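Local structure of Udp-n-acetylglucosamine pyrophosphorylase (Trypanosoma brucei, 4BQH) at residues S211-C215 / I231-P235; Y380-K385 / G396-F402; L463-L467 / L519-I523. The protein probably transfers the uridylyl group of UTP to N-acetyl-alpha-D-glucosamine 1-phosphate, giving UDP-N-acetylglucosamine and diphosphate. All coordinates share one frame; numbering follows the deposited sequence.

Contact 1 (S211-C215 / I231-P235); sequences SSVPC and ICAAP. With 9VU ((3S)-3-[2-(1,3-benzodioxol-5-yl)-2-oxidanylidene-ethyl]-4-bromanyl-5-methyl-3-oxidanyl-1H-indol-2-one), chain C.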
ATOM      1  N   SER A 211      -1.836  -9.662 -11.814  1.00 11.67           N
ATOM      2  CA  SER A 211      -1.531  -9.834 -13.229  1.00 12.06           C
ATOM      3  C   SER A 211      -0.850  -8.616 -13.811  1.00 11.49           C
ATOM      4  O   SER A 211      -1.140  -7.483 -13.448  1.00 11.81           O
ATOM      5  CB  SER A 211      -2.803 -10.168 -13.992  1.00 12.89           C
ATOM      6  OG  SER A 211      -3.241 -11.454 -13.544  1.00 17.27           O
ATOM      7  N   SER A 212       0.071  -8.859 -14.731  1.00 11.84           N
ATOM      8  CA  SER A 212       0.666  -7.791 -15.503  1.00 11.92           C
ATOM      9  C   SER A 212      -0.286  -7.406 -16.647  1.00 11.55           C
ATOM     10  O   SER A 212      -1.311  -8.061 -16.885  1.00 11.00           O
ATOM     11  CB  SER A 212       2.012  -8.245 -16.040  1.00 13.21           C
ATOM     12  OG  SER A 212       1.845  -9.382 -16.879  1.00 17.24           O
ATOM     13  N   VAL A 213       0.037  -6.321 -17.347  1.00 10.77           N
ATOM     14  CA  VAL A 213      -0.830  -5.799 -18.409  1.00 10.47           C
ATOM     15  C   VAL A 213       0.005  -5.749 -19.699  1.00 10.55           C
ATOM     16  O   VAL A 213       1.143  -5.273 -19.667  1.00 10.85           O
ATOM     17  CB  VAL A 213      -1.315  -4.379 -18.047  1.00 11.06           C
ATOM     18  CG1 VAL A 213      -2.104  -3.750 -19.196  1.00 11.41           C
ATOM     19  CG2 VAL A 213      -2.221  -4.446 -16.816  1.00 11.39           C
ATOM     20  N   PRO A 214      -0.538  -6.251 -20.819  1.00 10.88           N
ATOM     21  CA  PRO A 214       0.278  -6.233 -22.081  1.00 11.33           C
ATOM     22  C   PRO A 214       0.652  -4.820 -22.542  1.00 12.16           C
ATOM     23  O   PRO A 214      -0.051  -3.842 -22.186  1.00 11.32           O
ATOM     24  CB  PRO A 214      -0.663  -6.841 -23.120  1.00 10.92           C
ATOM     25  CG  PRO A 214      -1.689  -7.607 -22.327  1.00 10.90           C
ATOM     26  CD  PRO A 214      -1.871  -6.835 -21.041  1.00 11.12           C
ATOM     27  N   CYS A 215       1.742  -4.706 -23.305  1.00 12.79           N
ATOM     28  CA  CYS A 215       2.092  -3.462 -23.986  1.00 13.59           C
ATOM     29  C   CYS A 215       1.777  -3.567 -25.476  1.00 12.79           C
ATOM     30  O   CYS A 215       1.884  -4.652 -26.062  1.00 11.80           O
ATOM     31  CB  CYS A 215       3.570  -3.155 -23.862  1.00 16.27           C
ATOM     32  SG  CYS A 215       4.311  -3.758 -22.342  1.00 23.38           S
ATOM     33  N   ILE A 231       5.384 -12.193 -24.340  1.00 13.12           N
ATOM     34  CA  ILE A 231       4.788 -10.920 -24.714  1.00 14.05           C
ATOM     35  C   ILE A 231       5.309  -9.810 -23.823  1.00 13.78           C
ATOM     36  O   ILE A 231       5.702 -10.032 -22.682  1.00 13.36           O
ATOM     37  CB  ILE A 231       3.240 -10.927 -24.689  1.00 15.86           C
ATOM     38  CG1 ILE A 231       2.700 -10.944 -23.270  1.00 16.31           C
ATOM     39  CG2 ILE A 231       2.660 -12.054 -25.527  1.00 16.61           C
ATOM     40  CD1 ILE A 231       1.273 -10.420 -23.201  1.00 17.54           C
ATOM     41  N   CYS A 232       5.332  -8.609 -24.379  1.00 14.46           N
ATOM     42  CA  CYS A 232       5.663  -7.437 -23.628  1.00 15.37           C
ATOM     43  C   CYS A 232       4.500  -7.185 -22.661  1.00 13.64           C
ATOM     44  O   CYS A 232       3.344  -7.105 -23.068  1.00 13.66           O
ATOM     45  CB  CYS A 232       5.817  -6.246 -24.565  1.00 18.12           C
ATOM     46  SG  CYS A 232       6.569  -4.907 -23.651  1.00 28.27           S
ATOM     47  N   ALA A 233       4.821  -7.118 -21.377  1.00 13.02           N
ATOM     48  CA  ALA A 233       3.822  -6.809 -20.336  1.00 12.89           C
ATOM     49  C   ALA A 233       4.527  -6.113 -19.185  1.00 13.03           C
ATOM     50  O   ALA A 233       5.754  -6.218 -19.015  1.00 13.50           O
ATOM     51  CB  ALA A 233       3.080  -8.071 -19.866  1.00 12.60           C
ATOM     52  N   ALA A 234       3.759  -5.353 -18.411  1.00 12.30           N
ATOM     53  CA  ALA A 234       4.359  -4.492 -17.390  1.00 12.51           C
ATOM     54  C   ALA A 234       3.443  -4.474 -16.188  1.00 12.01           C
ATOM     55  O   ALA A 234       2.265  -4.784 -16.328  1.00 10.97           O
ATOM     56  CB  ALA A 234       4.529  -3.090 -17.940  1.00 13.65           C
ATOM     57  N   PRO A 235       3.985  -4.107 -15.000  1.00 13.21           N
ATOM     58  CA  PRO A 235       3.142  -3.992 -13.817  1.00 12.73           C
ATOM     59  C   PRO A 235       2.012  -3.025 -14.121  1.00 12.46           C
ATOM     60  O   PRO A 235       2.251  -1.969 -14.738  1.00 12.63           O
ATOM     61  CB  PRO A 235       4.092  -3.392 -12.770  1.00 13.32           C
ATOM     62  CG  PRO A 235       5.437  -3.918 -13.160  1.00 14.61           C
ATOM     63  CD  PRO A 235       5.410  -3.862 -14.679  1.00 13.43           C
TER
HETATM   64  OAN 9VU C1539      -8.997  -8.140 -18.015  1.00 13.61           O
HETATM   65  CAH 9VU C1539      -9.485  -8.286 -16.877  1.00 13.99           C
HETATM   66  NAG 9VU C1539      -9.843  -9.467 -16.365  1.00 14.02           N
HETATM   67  CAC 9VU C1539     -10.369  -9.265 -15.127  1.00 13.59           C
HETATM   68  CAB 9VU C1539     -10.871 -10.166 -14.275  1.00 13.80           C
HETATM   69  CAA 9VU C1539     -11.417  -9.814 -13.030  1.00 14.26           C
HETATM   70  CAF 9VU C1539     -11.440  -8.456 -12.693  1.00 14.55           C
HETATM   71  CAJ 9VU C1539     -11.992  -8.044 -11.433  1.00 14.82           C
HETATM   72  CAE 9VU C1539     -10.900  -7.542 -13.627  1.00 13.97           C
HETATM   73 BRA  9VU C1539     -10.890  -5.717 -13.103  1.00 15.30          BR
HETATM   74  CAD 9VU C1539     -10.373  -7.938 -14.819  1.00 13.91           C
HETATM   75  CAI 9VU C1539      -9.798  -7.254 -15.949  1.00 13.97           C
HETATM   76  OAL 9VU C1539     -10.791  -6.443 -16.583  1.00 15.78           O
HETATM   77  CAM 9VU C1539      -8.640  -6.272 -15.629  1.00 13.67           C
HETATM   78  CAO 9VU C1539      -7.360  -6.966 -15.122  1.00 13.40           C
HETATM   79  OAP 9VU C1539      -7.306  -8.204 -15.185  1.00 14.80           O
HETATM   80  CAQ 9VU C1539      -6.289  -6.145 -14.659  1.00 13.19           C
HETATM   81  CAV 9VU C1539      -6.450  -4.793 -14.350  1.00 12.82           C
HETATM   82  CAU 9VU C1539      -5.423  -4.037 -13.926  1.00 12.68           C
HETATM   83  OAY 9VU C1539      -5.421  -2.717 -13.575  1.00 12.32           O
HETATM   84  CAX 9VU C1539      -4.013  -2.354 -13.607  1.00 11.89           C
HETATM   85  OAW 9VU C1539      -3.348  -3.585 -13.298  1.00 11.82           O
HETATM   86  CAT 9VU C1539      -4.205  -4.550 -13.753  1.00 12.53           C
HETATM   87  CAS 9VU C1539      -3.974  -5.847 -14.014  1.00 12.63           C
HETATM   88  CAR 9VU C1539      -5.006  -6.672 -14.459  1.00 13.19           C
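In Cys232 the sulfur swings away from the backbone N (chi1 -168°), while in Cys215 it stays on the side of its own N with an eclipsed-leaning torsion of -31°; together these turns bring SG of Cys215 to 2.9 Å from SG of Cys232. The two are known as a disulfide pair in this protein, but the gap is too long for a bond and too short for relaxed contact, so the state of the link here is doubtful. Cys215 N donates to Cys232 O from well above the carbonyl plane, off its lone pairs. Two further bonds join Val213 and Ala234, N to O in both directions, at 2.9 Å each way between Val213 N and Ala234 O and between Ala234 N and Val213 O. Pro214, with no N-H to give, suits the non-hydrogen-bonded place opposite Ala233; there the chains close to 4.0 Å between Pro214 CA and Ala233 CA, and Pro214 CA makes a CA-H...O contact with Cys232 O. Beside this pair the Pro214 ring and Ile231 lie side by side, Pro214 CB 4.1 Å from Ile231 CD1. Ser212 OG, tucked between its own N and carbonyl carbon, meets Ala233 CB at 3.5 Å and is hydrogen-bonded to Glu45 O. On the ligand side, Val213 CG2 comes within 3.6 Å of the benzodioxole carbon CAS of 9VU, and Ser211 O approaches the same atom. The whole is an edge pairing in a small three-stranded antiparallel sheet, whose outer strand 213-214, with Ser211 just before it, lines the allosteric inhibitor pocket.

Contact 2 (Y380-K385 / G396-F402); sequences YHAARK and GIKLEAF. With 9VU ((3S)-3-[2-(1,3-benzodioxol-5-yl)-2-oxidanylidene-ethyl]-4-bromanyl-5-methyl-3-oxidanyl-1H-indol-2-one), chain C.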
ATOM      1  N   TYR A 380      -8.053   3.710 -18.642  1.00 11.49           N
ATOM      2  CA  TYR A 380      -6.717   3.529 -18.064  1.00 11.33           C
ATOM      3  C   TYR A 380      -5.822   4.691 -18.464  1.00 11.74           C
ATOM      4  O   TYR A 380      -6.201   5.538 -19.296  1.00 11.73           O
ATOM      5  CB  TYR A 380      -6.099   2.200 -18.545  1.00 11.17           C
ATOM      6  CG  TYR A 380      -6.623   0.930 -17.897  1.00 10.92           C
ATOM      7  CD1 TYR A 380      -7.995   0.639 -17.862  1.00 11.71           C
ATOM      8  CD2 TYR A 380      -5.740  -0.015 -17.373  1.00 10.83           C
ATOM      9  CE1 TYR A 380      -8.471  -0.551 -17.317  1.00 11.05           C
ATOM     10  CE2 TYR A 380      -6.207  -1.194 -16.810  1.00 10.94           C
ATOM     11  CZ  TYR A 380      -7.569  -1.462 -16.790  1.00 10.95           C
ATOM     12  OH  TYR A 380      -8.043  -2.632 -16.258  1.00 11.22           O
ATOM     13  N   HIS A 381      -4.630   4.723 -17.870  1.00 12.05           N
ATOM     14  CA  HIS A 381      -3.636   5.744 -18.151  1.00 12.57           C
ATOM     15  C   HIS A 381      -2.629   5.191 -19.131  1.00 12.38           C
ATOM     16  O   HIS A 381      -1.903   4.236 -18.820  1.00 12.45           O
ATOM     17  CB  HIS A 381      -2.942   6.132 -16.852  1.00 13.49           C
ATOM     18  CG  HIS A 381      -3.859   6.758 -15.839  1.00 14.56           C
ATOM     19  ND1 HIS A 381      -4.683   6.028 -15.045  1.00 15.22           N
ATOM     20  CD2 HIS A 381      -4.047   8.087 -15.484  1.00 15.59           C
ATOM     21  CE1 HIS A 381      -5.378   6.848 -14.238  1.00 14.74           C
ATOM     22  NE2 HIS A 381      -4.992   8.114 -14.499  1.00 17.82           N
ATOM     23  N   ALA A 382      -2.591   5.763 -20.334  1.00 12.42           N
ATOM     24  CA  ALA A 382      -1.710   5.272 -21.399  1.00 12.48           C
ATOM     25  C   ALA A 382      -0.452   6.126 -21.444  1.00 13.06           C
ATOM     26  O   ALA A 382      -0.512   7.364 -21.282  1.00 14.34           O
ATOM     27  CB  ALA A 382      -2.427   5.346 -22.743  1.00 12.62           C
ATOM     28  N   ALA A 383       0.689   5.492 -21.649  1.00 13.52           N
ATOM     29  CA  ALA A 383       1.944   6.216 -21.794  1.00 14.55           C
ATOM     30  C   ALA A 383       2.742   5.594 -22.937  1.00 15.64           C
ATOM     31  O   ALA A 383       2.739   4.383 -23.092  1.00 14.98           O
ATOM     32  CB  ALA A 383       2.753   6.169 -20.494  1.00 15.59           C
ATOM     33  N   ARG A 384       3.391   6.438 -23.742  1.00 17.22           N
ATOM     34  CA  ARG A 384       4.302   5.978 -24.797  1.00 19.81           C
ATOM     35  C   ARG A 384       5.666   5.780 -24.192  1.00 18.92           C
ATOM     36  O   ARG A 384       6.175   6.662 -23.499  1.00 19.11           O
ATOM     37  CB  ARG A 384       4.416   7.004 -25.943  1.00 23.63           C
ATOM     38  CG  ARG A 384       3.126   7.331 -26.657  1.00 28.28           C
ATOM     39  CD  ARG A 384       2.678   8.768 -26.385  1.00 36.55           C
ATOM     40  NE  ARG A 384       1.253   8.950 -26.697  1.00 41.72           N
ATOM     41  CZ  ARG A 384       0.773   9.393 -27.859  1.00 46.26           C
ATOM     42  NH1 ARG A 384       1.593   9.735 -28.852  1.00 47.76           N
ATOM     43  NH2 ARG A 384      -0.540   9.501 -28.024  1.00 48.68           N
ATOM     44  N   LYS A 385       6.263   4.622 -24.452  1.00 17.82           N
ATOM     45  CA  LYS A 385       7.505   4.218 -23.816  1.00 18.60           C
ATOM     46  C   LYS A 385       8.390   3.525 -24.838  1.00 18.14           C
ATOM     47  O   LYS A 385       7.894   2.908 -25.774  1.00 16.48           O
ATOM     48  CB  LYS A 385       7.224   3.232 -22.681  1.00 21.49           C
ATOM     49  CG  LYS A 385       6.405   3.763 -21.522  1.00 24.11           C
ATOM     50  CD  LYS A 385       7.296   4.452 -20.501  1.00 27.71           C
ATOM     51  CE  LYS A 385       6.461   5.143 -19.436  1.00 29.18           C
ATOM     52  NZ  LYS A 385       7.268   6.194 -18.755  1.00 32.93           N
ATOM     53  N   GLY A 396       6.108   1.713 -27.802  1.00 13.93           N
ATOM     54  CA  GLY A 396       4.842   1.026 -27.516  1.00 13.18           C
ATOM     55  C   GLY A 396       4.050   1.768 -26.463  1.00 13.32           C
ATOM     56  O   GLY A 396       4.520   2.761 -25.913  1.00 13.64           O
ATOM     57  N   ILE A 397       2.861   1.254 -26.176  1.00 12.08           N
ATOM     58  CA  ILE A 397       1.950   1.893 -25.212  1.00 11.85           C
ATOM     59  C   ILE A 397       1.853   0.990 -23.988  1.00 12.17           C
ATOM     60  O   ILE A 397       1.564  -0.199 -24.125  1.00 12.47           O
ATOM     61  CB  ILE A 397       0.543   2.111 -25.807  1.00 12.02           C
ATOM     62  CG1 ILE A 397       0.606   2.980 -27.085  1.00 12.37           C
ATOM     63  CG2 ILE A 397      -0.392   2.733 -24.748  1.00 11.63           C
ATOM     64  CD1 ILE A 397       1.159   4.381 -26.856  1.00 13.01           C
ATOM     65  N   LYS A 398       2.098   1.563 -22.811  1.00 11.63           N
ATOM     66  CA  LYS A 398       1.881   0.860 -21.530  1.00 12.75           C
ATOM     67  C   LYS A 398       0.623   1.418 -20.882  1.00 11.88           C
ATOM     68  O   LYS A 398       0.306   2.596 -21.046  1.00 12.76           O
ATOM     69  CB  LYS A 398       3.103   0.992 -20.623  1.00 13.88           C
ATOM     70  CG  LYS A 398       4.338   0.311 -21.201  1.00 16.31           C
ATOM     71  CD  LYS A 398       5.419   0.136 -20.129  1.00 18.57           C
ATOM     72  CE  LYS A 398       6.635  -0.622 -20.665  1.00 20.63           C
ATOM     73  NZ  LYS A 398       7.731  -0.649 -19.638  1.00 22.28           N
ATOM     74  N   LEU A 399      -0.132   0.561 -20.208  1.00 11.02           N
ATOM     75  CA  LEU A 399      -1.425   0.963 -19.664  1.00 10.39           C
ATOM     76  C   LEU A 399      -1.417   0.737 -18.177  1.00 10.38           C
ATOM     77  O   LEU A 399      -0.997  -0.317 -17.731  1.00 10.23           O
ATOM     78  CB  LEU A 399      -2.537   0.115 -20.284  1.00 10.47           C
ATOM     79  CG  LEU A 399      -2.723   0.336 -21.787  1.00 10.71           C
ATOM     80  CD1 LEU A 399      -3.612  -0.776 -22.341  1.00 11.25           C
ATOM     81  CD2 LEU A 399      -3.347   1.698 -22.068  1.00 11.05           C
ATOM     82  N   GLU A 400      -1.905   1.704 -17.406  1.00 10.53           N
ATOM     83  CA  GLU A 400      -1.923   1.534 -15.947  1.00 10.86           C
ATOM     84  C   GLU A 400      -3.275   1.932 -15.384  1.00 10.22           C
ATOM     85  O   GLU A 400      -3.955   2.788 -15.939  1.00 10.17           O
ATOM     86  CB  GLU A 400      -0.806   2.376 -15.281  1.00 12.54           C
ATOM     87  CG  GLU A 400       0.606   1.858 -15.592  1.00 15.10           C
ATOM     88  CD  GLU A 400       1.732   2.706 -14.987  1.00 19.18           C
ATOM     89  OE1 GLU A 400       1.495   3.860 -14.574  1.00 22.40           O
ATOM     90  OE2 GLU A 400       2.887   2.225 -14.951  1.00 21.91           O
ATOM     91  N   ALA A 401      -3.661   1.307 -14.275  1.00  9.86           N
ATOM     92  CA  ALA A 401      -4.795   1.819 -13.520  1.00  9.52           C
ATOM     93  C   ALA A 401      -4.473   1.789 -12.035  1.00  9.41           C
ATOM     94  O   ALA A 401      -3.672   0.969 -11.578  1.00  9.56           O
ATOM     95  CB  ALA A 401      -6.077   1.031 -13.817  1.00  9.96           C
ATOM     96  N   PHE A 402      -5.095   2.704 -11.291  1.00 10.20           N
ATOM     97  CA  PHE A 402      -4.802   2.882  -9.857  1.00 10.57           C
ATOM     98  C   PHE A 402      -6.069   2.771  -9.037  1.00 10.87           C
ATOM     99  O   PHE A 402      -7.175   2.928  -9.578  1.00 10.16           O
ATOM    100  CB  PHE A 402      -4.151   4.255  -9.642  1.00 11.75           C
ATOM    101  CG  PHE A 402      -2.960   4.438 -10.498  1.00 12.67           C
ATOM    102  CD1 PHE A 402      -1.771   3.777 -10.182  1.00 13.87           C
ATOM    103  CD2 PHE A 402      -3.052   5.140 -11.690  1.00 13.87           C
ATOM    104  CE1 PHE A 402      -0.678   3.869 -11.025  1.00 14.68           C
ATOM    105  CE2 PHE A 402      -1.940   5.256 -12.534  1.00 15.14           C
ATOM    106  CZ  PHE A 402      -0.756   4.614 -12.197  1.00 14.48           C
TER
HETATM  107  OAN 9VU C1539      -8.997  -8.140 -18.015  1.00 13.61           O
HETATM  108  CAH 9VU C1539      -9.485  -8.286 -16.877  1.00 13.99           C
HETATM  109  NAG 9VU C1539      -9.843  -9.467 -16.365  1.00 14.02           N
HETATM  110  CAC 9VU C1539     -10.369  -9.265 -15.127  1.00 13.59           C
HETATM  111  CAB 9VU C1539     -10.871 -10.166 -14.275  1.00 13.80           C
HETATM  112  CAA 9VU C1539     -11.417  -9.814 -13.030  1.00 14.26           C
HETATM  113  CAF 9VU C1539     -11.440  -8.456 -12.693  1.00 14.55           C
HETATM  114  CAJ 9VU C1539     -11.992  -8.044 -11.433  1.00 14.82           C
HETATM  115  CAE 9VU C1539     -10.900  -7.542 -13.627  1.00 13.97           C
HETATM  116 BRA  9VU C1539     -10.890  -5.717 -13.103  1.00 15.30          BR
HETATM  117  CAD 9VU C1539     -10.373  -7.938 -14.819  1.00 13.91           C
HETATM  118  CAI 9VU C1539      -9.798  -7.254 -15.949  1.00 13.97           C
HETATM  119  OAL 9VU C1539     -10.791  -6.443 -16.583  1.00 15.78           O
HETATM  120  CAM 9VU C1539      -8.640  -6.272 -15.629  1.00 13.67           C
HETATM  121  CAO 9VU C1539      -7.360  -6.966 -15.122  1.00 13.40           C
HETATM  122  OAP 9VU C1539      -7.306  -8.204 -15.185  1.00 14.80           O
HETATM  123  CAQ 9VU C1539      -6.289  -6.145 -14.659  1.00 13.19           C
HETATM  124  CAV 9VU C1539      -6.450  -4.793 -14.350  1.00 12.82           C
HETATM  125  CAU 9VU C1539      -5.423  -4.037 -13.926  1.00 12.68           C
HETATM  126  OAY 9VU C1539      -5.421  -2.717 -13.575  1.00 12.32           O
HETATM  127  CAX 9VU C1539      -4.013  -2.354 -13.607  1.00 11.89           C
HETATM  128  OAW 9VU C1539      -3.348  -3.585 -13.298  1.00 11.82           O
HETATM  129  CAT 9VU C1539      -4.205  -4.550 -13.753  1.00 12.53           C
HETATM  130  CAS 9VU C1539      -3.974  -5.847 -14.014  1.00 12.63           C
HETATM  131  CAR 9VU C1539      -5.006  -6.672 -14.459  1.00 13.19           C
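Backbone bonding joins His381 to Glu400, Ala383 to Lys398 and Lys385 to Gly396, each a hydrogen-bonded pair with two N-H...O bonds of 2.8 to 3.0 Å between backbone N and O. Between them Ala382 faces Leu399 and Arg384 faces Ile397 as non-hydrogen-bonded pairs. Glu400 O takes a second, weak bond from the ring: His381 ND1 lies 3.4 Å away, with the oxygen at the edge of the imidazole and in its plane.

Aromatic contacts fill the Glu400 end. The Phe402 edge points at a face of His381, an edge-to-face pair with centroids 5.3 Å apart and planes at 60°. CG of Tyr380 lies anti to the carbonyl carbon (chi1 -76°), which brings the ring beside Ala401, whose CB sits over one face, 3.9 Å from the ring centroid, a CH-pi contact.

Apolar packing lies on the Ala382 side: Ala382 CB meets Leu399 CD2 at 3.8 Å and also Ile397 CG2, while Arg384 CG runs alongside Ile397 CD1, 3.6 Å off. On the other face the aliphatic parts of Lys385 and Lys398 cross at about a right angle.

As for the inhibitor, Tyr380 OH approaches 9VU CAV at 3.3 Å.

This beta hairpin lies against helix 51-64, where Ile397 packs on Leu58 and Leu62 and Tyr380 meets Phe54; helix 364-374 adds Met374 against Tyr380 and Ala401.

Contact 3 (L463-L467 / L519-I523); sequences LITAL and LPRVI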
ATOM      1  N   LEU A 463      10.273   9.308  22.299  1.00 14.15           N
ATOM      2  CA  LEU A 463      11.066   9.105  23.516  1.00 14.67           C
ATOM      3  C   LEU A 463      11.140  10.377  24.365  1.00 15.35           C
ATOM      4  O   LEU A 463      10.992  10.305  25.595  1.00 15.52           O
ATOM      5  CB  LEU A 463      12.467   8.599  23.149  1.00 14.18           C
ATOM      6  CG  LEU A 463      13.375   8.313  24.351  1.00 14.25           C
ATOM      7  CD1 LEU A 463      12.701   7.333  25.309  1.00 14.36           C
ATOM      8  CD2 LEU A 463      14.715   7.767  23.857  1.00 13.82           C
ATOM      9  N   ILE A 464      11.333  11.532  23.717  1.00 15.75           N
ATOM     10  CA  ILE A 464      11.340  12.836  24.422  1.00 18.02           C
ATOM     11  C   ILE A 464      10.002  13.064  25.126  1.00 18.05           C
ATOM     12  O   ILE A 464       9.972  13.425  26.301  1.00 17.86           O
ATOM     13  CB  ILE A 464      11.713  14.016  23.504  1.00 18.51           C
ATOM     14  CG1 ILE A 464      13.180  13.906  23.129  1.00 19.94           C
ATOM     15  CG2 ILE A 464      11.492  15.378  24.188  1.00 19.39           C
ATOM     16  CD1 ILE A 464      13.608  14.836  22.022  1.00 20.97           C
ATOM     17  N   THR A 465       8.904  12.765  24.437  1.00 19.00           N
ATOM     18  CA  THR A 465       7.575  12.823  25.062  1.00 19.32           C
ATOM     19  C   THR A 465       7.438  11.902  26.274  1.00 19.79           C
ATOM     20  O   THR A 465       6.894  12.308  27.321  1.00 20.79           O
ATOM     21  CB  THR A 465       6.468  12.490  24.034  1.00 19.77           C
ATOM     22  OG1 THR A 465       6.506  13.469  22.993  1.00 20.46           O
ATOM     23  CG2 THR A 465       5.090  12.500  24.702  1.00 20.24           C
ATOM     24  N   ALA A 466       7.919  10.664  26.150  1.00 18.15           N
ATOM     25  CA  ALA A 466       7.855   9.726  27.273  1.00 19.13           C
ATOM     26  C   ALA A 466       8.686  10.233  28.463  1.00 20.49           C
ATOM     27  O   ALA A 466       8.256  10.135  29.619  1.00 20.67           O
ATOM     28  CB  ALA A 466       8.314   8.345  26.852  1.00 18.87           C
ATOM     29  N   LEU A 467       9.859  10.796  28.167  1.00 20.29           N
ATOM     30  CA  LEU A 467      10.730  11.341  29.210  1.00 21.50           C
ATOM     31  C   LEU A 467      10.104  12.535  29.922  1.00 23.34           C
ATOM     32  O   LEU A 467      10.197  12.654  31.155  1.00 23.90           O
ATOM     33  CB  LEU A 467      12.095  11.714  28.623  1.00 20.71           C
ATOM     34  CG  LEU A 467      13.043  10.528  28.420  1.00 21.48           C
ATOM     35  CD1 LEU A 467      14.266  10.899  27.581  1.00 20.14           C
ATOM     36  CD2 LEU A 467      13.452   9.951  29.773  1.00 20.55           C
ATOM     37  N   LEU A 519      12.353   3.309  30.318  1.00 19.49           N
ATOM     38  CA  LEU A 519      12.970   4.545  30.741  1.00 19.30           C
ATOM     39  C   LEU A 519      14.144   4.377  31.723  1.00 20.59           C
ATOM     40  O   LEU A 519      15.101   5.164  31.640  1.00 19.77           O
ATOM     41  CB  LEU A 519      11.940   5.530  31.282  1.00 20.64           C
ATOM     42  CG  LEU A 519      10.919   6.128  30.296  1.00 20.39           C
ATOM     43  CD1 LEU A 519      10.174   7.285  30.944  1.00 20.57           C
ATOM     44  CD2 LEU A 519      11.578   6.568  28.989  1.00 19.70           C
ATOM     45  N   PRO A 520      14.093   3.368  32.634  1.00 20.83           N
ATOM     46  CA  PRO A 520      15.271   3.260  33.513  1.00 20.78           C
ATOM     47  C   PRO A 520      16.560   3.085  32.714  1.00 20.11           C
ATOM     48  O   PRO A 520      17.523   3.784  32.994  1.00 21.60           O
ATOM     49  CB  PRO A 520      14.977   2.008  34.354  1.00 21.79           C
ATOM     50  CG  PRO A 520      13.478   1.986  34.449  1.00 22.45           C
ATOM     51  CD  PRO A 520      13.010   2.455  33.074  1.00 21.95           C
ATOM     52  N   ARG A 521      16.545   2.202  31.719  1.00 19.00           N
ATOM     53  CA  ARG A 521      17.718   1.905  30.904  1.00 19.78           C
ATOM     54  C   ARG A 521      18.125   3.111  30.043  1.00 18.56           C
ATOM     55  O   ARG A 521      19.308   3.437  29.927  1.00 17.48           O
ATOM     56  CB  ARG A 521      17.460   0.666  30.044  1.00 21.00           C
ATOM     57  CG  ARG A 521      18.514   0.360  28.988  1.00 23.67           C
ATOM     58  CD  ARG A 521      19.721  -0.359  29.570  1.00 24.83           C
ATOM     59  NE  ARG A 521      20.880  -0.253  28.680  1.00 25.26           N
ATOM     60  CZ  ARG A 521      22.019   0.350  28.999  1.00 25.01           C
ATOM     61  NH1 ARG A 521      22.179   0.895  30.200  1.00 25.33           N
ATOM     62  NH2 ARG A 521      23.009   0.393  28.112  1.00 26.47           N
ATOM     63  N   VAL A 522      17.133   3.749  29.428  1.00 17.56           N
ATOM     64  CA  VAL A 522      17.357   4.958  28.610  1.00 16.86           C
ATOM     65  C   VAL A 522      17.992   6.071  29.432  1.00 17.48           C
ATOM     66  O   VAL A 522      19.020   6.658  29.035  1.00 17.71           O
ATOM     67  CB  VAL A 522      16.017   5.458  28.010  1.00 16.33           C
ATOM     68  CG1 VAL A 522      16.167   6.855  27.384  1.00 16.47           C
ATOM     69  CG2 VAL A 522      15.494   4.429  27.021  1.00 16.33           C
ATOM     70  N   ILE A 523      17.411   6.351  30.594  1.00 17.32           N
ATOM     71  CA  ILE A 523      17.935   7.380  31.471  1.00 17.84           C
ATOM     72  C   ILE A 523      19.384   7.086  31.909  1.00 17.31           C
ATOM     73  O   ILE A 523      20.211   7.994  31.897  1.00 17.69           O
ATOM     74  CB  ILE A 523      17.003   7.636  32.681  1.00 19.13           C
ATOM     75  CG1 ILE A 523      15.768   8.392  32.191  1.00 19.33           C
ATOM     76  CG2 ILE A 523      17.706   8.441  33.770  1.00 18.80           C
ATOM     77  CD1 ILE A 523      14.671   8.515  33.227  1.00 21.87           C
TER
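The flat group in this contact is the peptide that follows Ala466, since only aliphatic side chains meet across it. Leu519 CD1 approaches one face of that peptide at its oxygen rim, 3.7 Å from Ala466 O. The other methyl of the same leucine, CD2, does most of the touching: it is 3.9 Å from Leu463 CD1, the same distance from Leu467 CD2, and a little farther, 4.3 Å, from Ala466 CB. Leu519 thus puts its branched end between Leu463 and Leu467, one turn apart, and beside Ala466. Leu463 and Leu519 run past each other in opposite directions.

Both segments are helical, part of helix 448-471 and the start of helix 519-528. The axes of the two short segments stand 11.6 Å apart at 104°, and leucine, valine and isoleucine side chains span the gap, in a steep crossing where the contact stays short. The site is far from the inhibitor, on the opposite side of the chain's centre, and joins a long helix of the uridylyltransferase family region to a helix close to the C terminus.

Leu463 holds CG anti to the backbone N (chi1 -178°) and extends to meet Val522 tip to tip, Leu463 CD2 being 3.9 Å from Val522 CG1. Leu467 slides past Ile523, with Leu467 CD2 3.7 Å from Ile523 CG1. Strand 533-536 lies next to this layer, Ile536 touching Leu463 and Val522, and helix 485-497 meets it through Val492 on Leu467 and Ala491 on Ile523.

In the fold
Following the chain from the N terminus, contact 1 comes first and closes a loop between residues 215 and 231, contact 2 then folds 380-385 back on 396-402 as a beta hairpin, and contact 3 brings 519-523 back to 463-467 over a longer excursion. The three follow in series; none nests in or crosses another. Contacts 1 and 2 are neighbours, their centres 10 Å apart: Val213 CG1 packs 3.9 Å from Leu399 O, and Cys215 CB lies 3.6 Å from Ile397 O. Both touch 9VU, so the small sheet and the hairpin each give part of its pocket. Contact 3 lies about 51 Å from both, between centres, and ties helix 448-471 to helix 519-528.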